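Local coordinates for putative uncharacterized protein (PDB 3R4V) that is of unknown function but belongs to the phage tubulin-like proteins of the tubulin/FtsZ superfamily, and holds guanosine-5'-diphosphate in a pocket, at residues V223-L234 with D263-V272. Numbering follows the deposited sequence.
Sequences VPEAISQLSLYL and DQIHFVINSV
Leu230 and Phe267 exchange both backbone hydrogen bonds, as do Leu232 and Ile265, in strands 228-233 and 264-270, which run antiparallel with their axes 4.7 Å apart at their closest. Near the start of 228-233 a classic beta bulge interrupts the regular register: Ile269 O accepts from Ile227 N at 2.8 Å and, less closely, from Ser228 N at 3.3 Å.

Polar side chains gather on the face bearing Ser231, Tyr233, Gln264 and His266. Ser231 OG and His266 ND1 share a hydrogen bond of 2.7 Å, the hydroxyl in the ring plane, and Gln264 NE2 donates to His266 NE2 within the segment. Histidine suits this place because its ring carries two polar nitrogens; the two bonds fix its rotation. Its edge is turned to the face of Tyr233 in an offset edge-to-face pair, planes at 78°. Tyr233 OH reaches a water that Gln264 NE2 also touches weakly.

Both strands belong to the C-terminal domain of the tubulin-like fold, where 264-270 lies between 208-214 and 228-233. Apolar side chains on the other face, Leu230, Leu232 and Phe267, pack against Leu178 of helix 161-178; Leu232 CD1 meets Phe267 CE1 at 3.9 Å.

At the end of strand 264-270, Asn270 suits its place because its amide can donate to a carbonyl of the neighbouring loop. CG sits between the backbone N and the carbonyl carbon (chi1 73°), which carries ND2 across to Pro224 O, an almost straight bond of 2.8 Å in the carbonyl plane, while OD1 bonds His212. A water bridges Glu225 O and Ser271 N. On the face with Gln229 and Ser231, Val268 CG1 packs against Ala226 CB at 3.6 Å, and Val268 meets Val223 tip to tip.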
ATOM      1  N   VAL A 223      -5.819  19.371   0.207  1.00 32.14           N
ATOM      2  CA  VAL A 223      -6.359  18.040  -0.080  1.00 25.81           C
ATOM      3  C   VAL A 223      -7.843  18.209  -0.412  1.00 26.57           C
ATOM      4  O   VAL A 223      -8.606  18.717   0.401  1.00 24.75           O
ATOM      5  CB  VAL A 223      -6.209  17.077   1.119  1.00 21.05           C
ATOM      6  CG1 VAL A 223      -6.884  15.746   0.822  1.00 18.33           C
ATOM      7  CG2 VAL A 223      -4.740  16.868   1.469  1.00 26.14           C
ATOM      8  N   PRO A 224      -8.258  17.806  -1.618  1.00 26.63           N
ATOM      9  CA  PRO A 224      -9.655  18.066  -1.996  1.00 31.73           C
ATOM     10  C   PRO A 224     -10.657  17.143  -1.288  1.00 26.86           C
ATOM     11  O   PRO A 224     -10.368  15.957  -1.061  1.00 23.66           O
ATOM     12  CB  PRO A 224      -9.665  17.808  -3.511  1.00 30.17           C
ATOM     13  CG  PRO A 224      -8.523  16.878  -3.740  1.00 31.18           C
ATOM     14  CD  PRO A 224      -7.470  17.228  -2.721  1.00 26.13           C
ATOM     15  N   GLU A 225     -11.816  17.699  -0.936  1.00 23.56           N
ATOM     16  CA  GLU A 225     -12.887  16.928  -0.309  1.00 25.15           C
ATOM     17  C   GLU A 225     -12.416  16.039   0.842  1.00 22.68           C
ATOM     18  O   GLU A 225     -12.695  14.842   0.870  1.00 18.86           O
ATOM     19  CB  GLU A 225     -13.622  16.099  -1.365  1.00 19.10           C
ATOM     20  CG  GLU A 225     -14.269  16.997  -2.426  1.00 23.23           C
ATOM     21  CD  GLU A 225     -15.048  16.235  -3.493  1.00 26.56           C
ATOM     22  OE1 GLU A 225     -15.529  15.118  -3.219  1.00 32.52           O
ATOM     23  OE2 GLU A 225     -15.178  16.765  -4.613  1.00 33.98           O
ATOM     24  N   ALA A 226     -11.735  16.635   1.812  1.00 21.65           N
ATOM     25  CA  ALA A 226     -11.185  15.867   2.916  1.00 20.59           C
ATOM     26  C   ALA A 226     -12.319  15.242   3.708  1.00 18.75           C
ATOM     27  O   ALA A 226     -13.312  15.910   4.010  1.00 22.34           O
ATOM     28  CB  ALA A 226     -10.336  16.761   3.812  1.00 21.16           C
ATOM     29  N   ILE A 227     -12.175  13.970   4.050  1.00 19.22           N
ATOM     30  CA  ILE A 227     -13.174  13.274   4.867  1.00 15.12           C
ATOM     31  C   ILE A 227     -12.814  13.253   6.351  1.00 19.42           C
ATOM     32  O   ILE A 227     -13.649  13.552   7.202  1.00 22.55           O
ATOM     33  CB  ILE A 227     -13.326  11.808   4.415  1.00 20.00           C
ATOM     34  CG1 ILE A 227     -13.680  11.753   2.926  1.00 14.64           C
ATOM     35  CG2 ILE A 227     -14.355  11.063   5.288  1.00 21.16           C
ATOM     36  CD1 ILE A 227     -13.531  10.350   2.321  1.00 19.78           C
ATOM     37  N   SER A 228     -11.575  12.875   6.657  1.00 18.88           N
ATOM     38  CA  SER A 228     -11.191  12.612   8.039  1.00 19.61           C
ATOM     39  C   SER A 228      -9.742  13.041   8.249  1.00 24.37           C
ATOM     40  O   SER A 228      -8.859  12.645   7.493  1.00 20.01           O
ATOM     41  CB  SER A 228     -11.373  11.114   8.328  1.00 20.48           C
ATOM     42  OG  SER A 228     -11.127  10.789   9.675  1.00 23.74           O
ATOM     43  N   GLN A 229      -9.493  13.819   9.295  1.00 19.42           N
ATOM     44  CA  GLN A 229      -8.233  14.542   9.421  1.00 22.96           C
ATOM     45  C   GLN A 229      -7.659  14.337  10.815  1.00 27.06           C
ATOM     46  O   GLN A 229      -8.386  14.421  11.800  1.00 29.97           O
ATOM     47  CB  GLN A 229      -8.554  16.020   9.235  1.00 32.45           C
ATOM     48  CG  GLN A 229      -7.445  16.937   8.792  1.00 42.79           C
ATOM     49  CD  GLN A 229      -8.030  18.241   8.281  1.00 49.47           C
ATOM     50  OE1 GLN A 229      -8.533  18.310   7.157  1.00 48.61           O
ATOM     51  NE2 GLN A 229      -8.021  19.269   9.129  1.00 44.46           N
ATOM     52  N   LEU A 230      -6.360  14.074  10.899  1.00 23.66           N
ATOM     53  CA  LEU A 230      -5.670  14.032  12.189  1.00 24.73           C
ATOM     54  C   LEU A 230      -4.445  14.937  12.097  1.00 26.06           C
ATOM     55  O   LEU A 230      -3.652  14.793  11.175  1.00 27.78           O
ATOM     56  CB  LEU A 230      -5.245  12.600  12.494  1.00 28.07           C
ATOM     57  CG  LEU A 230      -5.444  12.072  13.908  1.00 39.98           C
ATOM     58  CD1 LEU A 230      -5.590  10.564  13.892  1.00 31.89           C
ATOM     59  CD2 LEU A 230      -4.276  12.496  14.786  1.00 42.99           C
ATOM     60  N   SER A 231      -4.304  15.878  13.033  1.00 23.14           N
ATOM     61  CA  SER A 231      -3.164  16.796  13.035  1.00 26.17           C
ATOM     62  C   SER A 231      -2.318  16.641  14.296  1.00 30.60           C
ATOM     63  O   SER A 231      -2.857  16.553  15.396  1.00 30.30           O
ATOM     64  CB  SER A 231      -3.641  18.249  12.917  1.00 29.05           C
ATOM     65  OG  SER A 231      -4.252  18.472  11.653  1.00 31.83           O
ATOM     66  N   LEU A 232      -0.995  16.590  14.124  1.00 28.83           N
ATOM     67  CA  LEU A 232      -0.072  16.606  15.254  1.00 30.45           C
ATOM     68  C   LEU A 232       0.679  17.929  15.288  1.00 31.98           C
ATOM     69  O   LEU A 232       1.157  18.398  14.260  1.00 31.82           O
ATOM     70  CB  LEU A 232       0.930  15.460  15.151  1.00 25.53           C
ATOM     71  CG  LEU A 232       0.334  14.046  15.208  1.00 28.71           C
ATOM     72  CD1 LEU A 232       1.430  13.003  15.077  1.00 28.98           C
ATOM     73  CD2 LEU A 232      -0.451  13.856  16.504  1.00 29.11           C
ATOM     74  N   TYR A 233       0.790  18.525  16.472  1.00 29.98           N
ATOM     75  CA  TYR A 233       1.518  19.778  16.619  1.00 35.15           C
ATOM     76  C   TYR A 233       2.526  19.682  17.753  1.00 37.45           C
ATOM     77  O   TYR A 233       2.204  19.195  18.834  1.00 36.28           O
ATOM     78  CB  TYR A 233       0.560  20.931  16.936  1.00 35.74           C
ATOM     79  CG  TYR A 233      -0.396  21.338  15.831  1.00 36.11           C
ATOM     80  CD1 TYR A 233       0.005  22.211  14.830  1.00 38.07           C
ATOM     81  CD2 TYR A 233      -1.702  20.872  15.810  1.00 32.57           C
ATOM     82  CE1 TYR A 233      -0.866  22.606  13.832  1.00 38.25           C
ATOM     83  CE2 TYR A 233      -2.589  21.263  14.815  1.00 32.84           C
ATOM     84  CZ  TYR A 233      -2.160  22.129  13.827  1.00 34.29           C
ATOM     85  OH  TYR A 233      -3.020  22.523  12.830  1.00 37.77           O
ATOM     86  N   LEU A 234       3.737  20.171  17.515  1.00 38.56           N
ATOM     87  CA  LEU A 234       4.735  20.288  18.577  1.00 38.08           C
ATOM     88  C   LEU A 234       4.521  21.583  19.357  1.00 42.64           C
ATOM     89  O   LEU A 234       4.640  21.610  20.580  1.00 42.32           O
ATOM     90  CB  LEU A 234       6.147  20.248  17.994  1.00 39.33           C
ATOM     91  CG  LEU A 234       7.312  20.353  18.981  1.00 46.61           C
ATOM     92  CD1 LEU A 234       7.177  19.328  20.091  1.00 44.58           C
ATOM     93  CD2 LEU A 234       8.628  20.166  18.244  1.00 45.41           C
ATOM     94  N   ASP A 263       7.609  19.778  12.989  1.00 42.80           N
ATOM     95  CA  ASP A 263       6.865  20.613  13.924  1.00 45.91           C
ATOM     96  C   ASP A 263       5.348  20.395  13.858  1.00 41.76           C
ATOM     97  O   ASP A 263       4.637  20.582  14.844  1.00 36.92           O
ATOM     98  CB  ASP A 263       7.202  22.086  13.681  1.00 58.04           C
ATOM     99  CG  ASP A 263       6.619  23.001  14.738  1.00 79.76           C
ATOM    100  OD1 ASP A 263       7.215  23.103  15.834  1.00 84.81           O
ATOM    101  OD2 ASP A 263       5.570  23.627  14.469  1.00 87.78           O
ATOM    102  N   GLN A 264       4.848  20.021  12.688  1.00 32.26           N
ATOM    103  CA  GLN A 264       3.444  19.651  12.563  1.00 31.60           C
ATOM    104  C   GLN A 264       3.285  18.667  11.421  1.00 29.15           C
ATOM    105  O   GLN A 264       4.002  18.747  10.416  1.00 27.48           O
ATOM    106  CB  GLN A 264       2.545  20.875  12.371  1.00 32.35           C
ATOM    107  CG  GLN A 264       2.728  21.601  11.058  1.00 41.46           C
ATOM    108  CD  GLN A 264       1.942  22.902  11.014  1.00 43.10           C
ATOM    109  OE1 GLN A 264       2.294  23.878  11.687  1.00 52.75           O
ATOM    110  NE2 GLN A 264       0.872  22.922  10.239  1.00 30.00           N
ATOM    111  N   ILE A 265       2.374  17.712  11.598  1.00 27.37           N
ATOM    112  CA  ILE A 265       2.130  16.673  10.598  1.00 23.79           C
ATOM    113  C   ILE A 265       0.623  16.482  10.523  1.00 25.25           C
ATOM    114  O   ILE A 265      -0.026  16.355  11.559  1.00 29.66           O
ATOM    115  CB  ILE A 265       2.799  15.316  10.963  1.00 26.34           C
ATOM    116  CG1 ILE A 265       4.248  15.519  11.419  1.00 29.69           C
ATOM    117  CG2 ILE A 265       2.735  14.333   9.776  1.00 25.23           C
ATOM    118  CD1 ILE A 265       4.888  14.287  12.021  1.00 37.23           C
ATOM    119  N   HIS A 266       0.074  16.488   9.309  1.00 21.03           N
ATOM    120  CA  HIS A 266      -1.361  16.311   9.091  1.00 19.94           C
ATOM    121  C   HIS A 266      -1.602  15.073   8.269  1.00 24.79           C
ATOM    122  O   HIS A 266      -1.001  14.906   7.211  1.00 22.68           O
ATOM    123  CB  HIS A 266      -1.941  17.523   8.363  1.00 18.90           C
ATOM    124  CG  HIS A 266      -1.592  18.829   9.014  1.00 23.10           C
ATOM    125  ND1 HIS A 266      -2.300  19.343  10.080  1.00 24.13           N
ATOM    126  CD2 HIS A 266      -0.592  19.706   8.771  1.00 25.87           C
ATOM    127  CE1 HIS A 266      -1.757  20.485  10.458  1.00 27.45           C
ATOM    128  NE2 HIS A 266      -0.714  20.727   9.684  1.00 28.65           N
ATOM    129  N   PHE A 267      -2.494  14.218   8.753  1.00 18.37           N
ATOM    130  CA  PHE A 267      -2.808  12.962   8.081  1.00 17.76           C
ATOM    131  C   PHE A 267      -4.238  13.096   7.592  1.00 16.89           C
ATOM    132  O   PHE A 267      -5.181  13.029   8.390  1.00 21.87           O
ATOM    133  CB  PHE A 267      -2.680  11.818   9.085  1.00 18.60           C
ATOM    134  CG  PHE A 267      -1.308  11.709   9.717  1.00 20.11           C
ATOM    135  CD1 PHE A 267      -0.962  12.503  10.803  1.00 23.44           C
ATOM    136  CD2 PHE A 267      -0.372  10.826   9.222  1.00 21.02           C
ATOM    137  CE1 PHE A 267       0.296  12.400  11.384  1.00 25.26           C
ATOM    138  CE2 PHE A 267       0.889  10.718   9.795  1.00 22.79           C
ATOM    139  CZ  PHE A 267       1.228  11.508  10.873  1.00 23.12           C
ATOM    140  N   VAL A 268      -4.400  13.341   6.303  1.00 19.69           N
ATOM    141  CA  VAL A 268      -5.714  13.676   5.766  1.00 17.38           C
ATOM    142  C   VAL A 268      -6.199  12.567   4.859  1.00 19.78           C
ATOM    143  O   VAL A 268      -5.484  12.142   3.959  1.00 17.39           O
ATOM    144  CB  VAL A 268      -5.661  14.970   4.967  1.00 21.29           C
ATOM    145  CG1 VAL A 268      -7.088  15.446   4.637  1.00 19.64           C
ATOM    146  CG2 VAL A 268      -4.891  16.042   5.752  1.00 21.65           C
ATOM    147  N   ILE A 269      -7.403  12.076   5.122  1.00 14.13           N
ATOM    148  CA  ILE A 269      -7.987  11.013   4.308  1.00 12.66           C
ATOM    149  C   ILE A 269      -9.062  11.626   3.402  1.00 17.76           C
ATOM    150  O   ILE A 269      -9.930  12.341   3.878  1.00 19.29           O
ATOM    151  CB  ILE A 269      -8.611   9.907   5.205  1.00 17.38           C
ATOM    152  CG1 ILE A 269      -7.543   9.279   6.107  1.00 15.72           C
ATOM    153  CG2 ILE A 269      -9.332   8.836   4.357  1.00 15.32           C
ATOM    154  CD1 ILE A 269      -8.067   8.279   7.112  1.00 18.86           C
ATOM    155  N   ASN A 270      -9.005  11.335   2.101  1.00 13.97           N
ATOM    156  CA  ASN A 270     -10.095  11.682   1.194  1.00 18.27           C
ATOM    157  C   ASN A 270     -10.300  10.516   0.247  1.00 19.58           C
ATOM    158  O   ASN A 270      -9.683   9.479   0.444  1.00 15.57           O
ATOM    159  CB  ASN A 270      -9.811  12.974   0.430  1.00 14.30           C
ATOM    160  CG  ASN A 270      -8.769  12.813  -0.642  1.00 17.55           C
ATOM    161  OD1 ASN A 270      -8.026  11.827  -0.670  1.00 18.27           O
ATOM    162  ND2 ASN A 270      -8.692  13.798  -1.536  1.00 22.83           N
ATOM    163  N   SER A 271     -11.152  10.664  -0.765  1.00 16.14           N
ATOM    164  CA  SER A 271     -11.310   9.556  -1.723  1.00 14.38           C
ATOM    165  C   SER A 271     -11.570  10.033  -3.143  1.00 17.93           C
ATOM    166  O   SER A 271     -11.553   9.222  -4.069  1.00 16.55           O
ATOM    167  CB  SER A 271     -12.418   8.588  -1.287  1.00 17.39           C
ATOM    168  OG  SER A 271     -13.700   9.211  -1.408  1.00 18.12           O
ATOM    169  N   VAL A 272     -11.822  11.327  -3.327  1.00 17.14           N
ATOM    170  CA  VAL A 272     -12.151  11.823  -4.663  1.00 18.42           C
ATOM    171  C   VAL A 272     -10.980  11.658  -5.645  1.00 25.38           C
ATOM    172  O   VAL A 272     -11.185  11.558  -6.841  1.00 23.51           O
ATOM    173  CB  VAL A 272     -12.687  13.274  -4.649  1.00 19.78           C
ATOM    174  CG1 VAL A 272     -11.586  14.260  -4.301  1.00 17.64           C
ATOM    175  CG2 VAL A 272     -13.291  13.623  -5.997  1.00 29.81           C
TER
HETATM  176  O   HOH W   1     -13.028  12.766  -0.875  1.00 17.48           O
HETATM  177  O   HOH W   2      -2.086  24.218  11.070  1.00 45.34           O